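Local coordinates for SUMO1 linked HERC2 ZZ domain (Small ubiquitin-related modifier 1,E3 ubiquitin-protein ligase HERC2) (Homo sapiens, PDB 6WW3) that binds the SUMO1 tail, and histone H3, through the ZZ zinc finger of the E3 ubiquitin ligase HERC2, here in an engineered fusion with SUMO1 residues, at residues N22-K27 against F52-E57. Residues are numbered along the deposited sequence; the frame is centred on the assembly and turned at random.
Sequences NGSRFK and FGRINE
Antiparallel strand pairing joins Arg25–Lys27 to Phe52–Ile55, setting the last strand of the HERC2 ZZ domain along one edge of its central strand 25-28. Arg25 and Ile55 form a hydrogen-bonded pair, with N to O distances of 2.8 Å from Arg25 N to Ile55 O and 2.7 Å from Ile55 N to Arg25 O; Lys27 and Gly53 repeat the pattern. Phe26 and Arg54, the non-hydrogen-bonded pair between them, send their side chains to the same face. There the Arg54 chain runs alongside the Phe26 ring and bends at chi3 (-91°), so that Phe26 CZ sits over one face of the guanidinium, toward its rim, 3.9 Å from Arg54 CZ, with the two planes 68° apart. On the other face, Ile55 CD1 lies over the guanidinium of Arg25, which is salt-bridged to Asp35, and reaches Lys27 CB at 4.0 Å. With strand 35-36 on the far side of strand 25-28, strand 52-55 completes the small three-stranded sheet of the zinc-binding ZZ fold; Phe52 CD2 meets Phe26 CB at 3.9 Å, and the Phe52 ring meets the zinc ligand His46 edge-to-face. Beyond the strands, Asn56 OD1 accepts a very short bond from Ser24 OG (2.5 Å) and, in the guanidinium plane, a nearly straight one from Arg54 NH1 (3.3 Å). An alanine replacing Asn56 would remove this shared acceptor, probably leaving Ser24 OG without its mate across the contact and the Arg54 guanidinium freer to turn.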
ATOM      1  N   ASN A  22       0.499   6.713   4.333  1.00  8.03           N
ATOM      2  CA  ASN A  22       1.590   6.809   5.288  1.00  8.25           C
ATOM      3  C   ASN A  22       1.899   5.414   5.836  1.00  8.10           C
ATOM      4  O   ASN A  22       1.034   4.540   5.860  1.00  9.29           O
ATOM      5  CB  ASN A  22       1.282   7.809   6.419  1.00 12.36           C
ATOM      6  CG  ASN A  22       0.148   7.361   7.321  1.00 13.43           C
ATOM      7  OD1 ASN A  22      -1.020   7.514   6.986  1.00 15.62           O
ATOM      8  ND2 ASN A  22       0.491   6.783   8.462  1.00 14.43           N
ATOM      9  N   GLY A  23       3.153   5.202   6.226  1.00  8.19           N
ATOM     10  CA  GLY A  23       3.629   3.883   6.588  1.00  8.42           C
ATOM     11  C   GLY A  23       4.105   3.095   5.379  1.00  9.48           C
ATOM     12  O   GLY A  23       4.448   3.654   4.331  1.00  5.41           O
ATOM     13  N   SER A  24       4.140   1.768   5.536  1.00  7.94           N
ATOM     14  CA  SER A  24       4.531   0.916   4.422  1.00  8.60           C
ATOM     15  C   SER A  24       3.409   0.839   3.396  1.00  8.28           C
ATOM     16  O   SER A  24       2.225   0.776   3.740  1.00  8.45           O
ATOM     17  CB  SER A  24       4.908  -0.493   4.886  1.00  9.36           C
ATOM     18  OG  SER A  24       6.094  -0.486   5.667  1.00  9.26           O
ATOM     19  N   ARG A  25       3.797   0.849   2.127  1.00  7.02           N
ATOM     20  CA  ARG A  25       2.886   0.769   0.996  1.00  7.32           C
ATOM     21  C   ARG A  25       2.937  -0.633   0.401  1.00  6.59           C
ATOM     22  O   ARG A  25       4.013  -1.205   0.228  1.00  6.91           O
ATOM     23  CB  ARG A  25       3.287   1.811  -0.055  1.00  5.84           C
ATOM     24  CG  ARG A  25       2.754   1.577  -1.444  1.00  4.98           C
ATOM     25  CD  ARG A  25       3.461   2.444  -2.477  1.00  6.80           C
ATOM     26  NE  ARG A  25       2.866   2.260  -3.800  1.00  6.99           N
ATOM     27  CZ  ARG A  25       3.361   2.721  -4.942  1.00  7.95           C
ATOM     28  NH1 ARG A  25       4.490   3.411  -4.959  1.00  7.66           N
ATOM     29  NH2 ARG A  25       2.713   2.481  -6.079  1.00  9.39           N
ATOM     30  N   PHE A  26       1.777  -1.191   0.082  1.00  7.05           N
ATOM     31  CA  PHE A  26       1.709  -2.529  -0.502  1.00  6.03           C
ATOM     32  C   PHE A  26       1.091  -2.435  -1.894  1.00  7.56           C
ATOM     33  O   PHE A  26      -0.122  -2.254  -2.027  1.00  7.28           O
ATOM     34  CB  PHE A  26       0.922  -3.487   0.393  1.00  5.37           C
ATOM     35  CG  PHE A  26       1.596  -3.756   1.712  1.00  8.36           C
ATOM     36  CD1 PHE A  26       2.405  -4.874   1.873  1.00  5.51           C
ATOM     37  CD2 PHE A  26       1.459  -2.866   2.773  1.00  8.08           C
ATOM     38  CE1 PHE A  26       3.045  -5.115   3.080  1.00  6.07           C
ATOM     39  CE2 PHE A  26       2.100  -3.099   3.982  1.00  5.80           C
ATOM     40  CZ  PHE A  26       2.888  -4.233   4.130  1.00 11.90           C
ATOM     41  N   LYS A  27       1.924  -2.588  -2.927  1.00  8.42           N
ATOM     42  CA  LYS A  27       1.472  -2.504  -4.313  1.00  9.05           C
ATOM     43  C   LYS A  27       1.203  -3.902  -4.862  1.00  5.79           C
ATOM     44  O   LYS A  27       2.063  -4.782  -4.782  1.00  9.35           O
ATOM     45  CB  LYS A  27       2.506  -1.793  -5.188  1.00  5.93           C
ATOM     46  CG  LYS A  27       2.079  -1.725  -6.676  1.00 10.89           C
ATOM     47  CD  LYS A  27       3.047  -0.888  -7.515  1.00 12.62           C
ATOM     48  CE  LYS A  27       2.719  -0.938  -9.009  1.00 13.83           C
ATOM     49  NZ  LYS A  27       1.307  -0.566  -9.338  1.00  9.96           N
ATOM     50  N   PHE A  52       1.552  -8.984  -3.254  1.00  9.08           N
ATOM     51  CA  PHE A  52       1.878  -7.577  -3.074  1.00  9.48           C
ATOM     52  C   PHE A  52       3.372  -7.382  -2.825  1.00 12.34           C
ATOM     53  O   PHE A  52       4.003  -8.181  -2.130  1.00 14.41           O
ATOM     54  CB  PHE A  52       1.084  -6.994  -1.900  1.00  9.29           C
ATOM     55  CG  PHE A  52      -0.375  -6.806  -2.186  1.00  7.62           C
ATOM     56  CD1 PHE A  52      -1.241  -7.895  -2.217  1.00  7.38           C
ATOM     57  CD2 PHE A  52      -0.880  -5.542  -2.421  1.00  7.92           C
ATOM     58  CE1 PHE A  52      -2.578  -7.724  -2.475  1.00  8.09           C
ATOM     59  CE2 PHE A  52      -2.229  -5.354  -2.679  1.00  6.61           C
ATOM     60  CZ  PHE A  52      -3.078  -6.441  -2.706  1.00  7.59           C
ATOM     61  N   GLY A  53       3.920  -6.296  -3.356  1.00 12.40           N
ATOM     62  CA  GLY A  53       5.280  -5.889  -3.051  1.00 12.90           C
ATOM     63  C   GLY A  53       5.276  -4.834  -1.963  1.00 11.95           C
ATOM     64  O   GLY A  53       4.506  -3.874  -2.016  1.00 10.51           O
ATOM     65  N   ARG A  54       6.109  -5.046  -0.944  1.00  9.37           N
ATOM     66  CA  ARG A  54       6.203  -4.079   0.142  1.00 11.49           C
ATOM     67  C   ARG A  54       7.159  -2.954  -0.238  1.00 12.41           C
ATOM     68  O   ARG A  54       8.338  -3.199  -0.517  1.00 12.94           O
ATOM     69  CB  ARG A  54       6.674  -4.737   1.434  1.00 13.42           C
ATOM     70  CG  ARG A  54       6.647  -3.772   2.612  1.00 11.27           C
ATOM     71  CD  ARG A  54       7.482  -4.309   3.775  1.00 19.26           C
ATOM     72  NE  ARG A  54       6.712  -5.119   4.710  1.00 27.42           N
ATOM     73  CZ  ARG A  54       6.349  -4.716   5.926  1.00 28.96           C
ATOM     74  NH1 ARG A  54       6.678  -3.504   6.354  1.00 25.78           N
ATOM     75  NH2 ARG A  54       5.653  -5.524   6.717  1.00 23.81           N
ATOM     76  N   ILE A  55       6.672  -1.721  -0.177  1.00  9.90           N
ATOM     77  CA  ILE A  55       7.461  -0.538  -0.490  1.00  8.33           C
ATOM     78  C   ILE A  55       7.436   0.328   0.759  1.00 11.47           C
ATOM     79  O   ILE A  55       6.429   0.993   1.045  1.00 11.52           O
ATOM     80  CB  ILE A  55       6.910   0.206  -1.714  1.00  9.66           C
ATOM     81  CG1 ILE A  55       6.836  -0.754  -2.899  1.00  6.84           C
ATOM     82  CG2 ILE A  55       7.760   1.436  -2.054  1.00  8.21           C
ATOM     83  CD1 ILE A  55       6.035  -0.256  -4.063  1.00  8.38           C
ATOM     84  N   ASN A  56       8.533   0.318   1.525  1.00 10.72           N
ATOM     85  CA  ASN A  56       8.533   1.053   2.788  1.00 13.30           C
ATOM     86  C   ASN A  56       8.713   2.548   2.575  1.00 11.75           C
ATOM     87  O   ASN A  56       8.265   3.343   3.408  1.00 11.19           O
ATOM     88  CB  ASN A  56       9.630   0.540   3.731  1.00 12.27           C
ATOM     89  CG  ASN A  56       9.348  -0.850   4.257  1.00 15.94           C
ATOM     90  OD1 ASN A  56       8.223  -1.178   4.645  1.00 13.29           O
ATOM     91  ND2 ASN A  56      10.386  -1.663   4.321  1.00 16.64           N
ATOM     92  N   GLU A  57       9.388   2.945   1.499  1.00 12.83           N
ATOM     93  CA  GLU A  57       9.598   4.359   1.229  1.00 16.52           C
ATOM     94  C   GLU A  57       9.722   4.581  -0.273  1.00 13.28           C
ATOM     95  O   GLU A  57      10.126   3.664  -1.001  1.00 10.60           O
ATOM     96  CB  GLU A  57      10.843   4.878   1.956  1.00 16.30           C
ATOM     97  CG  GLU A  57      12.132   4.325   1.420  1.00 20.02           C
ATOM     98  CD  GLU A  57      13.295   4.657   2.330  1.00 23.76           C
ATOM     99  OE1 GLU A  57      13.052   5.237   3.413  1.00 23.19           O
ATOM    100  OE2 GLU A  57      14.438   4.324   1.961  1.00 30.99           O
TER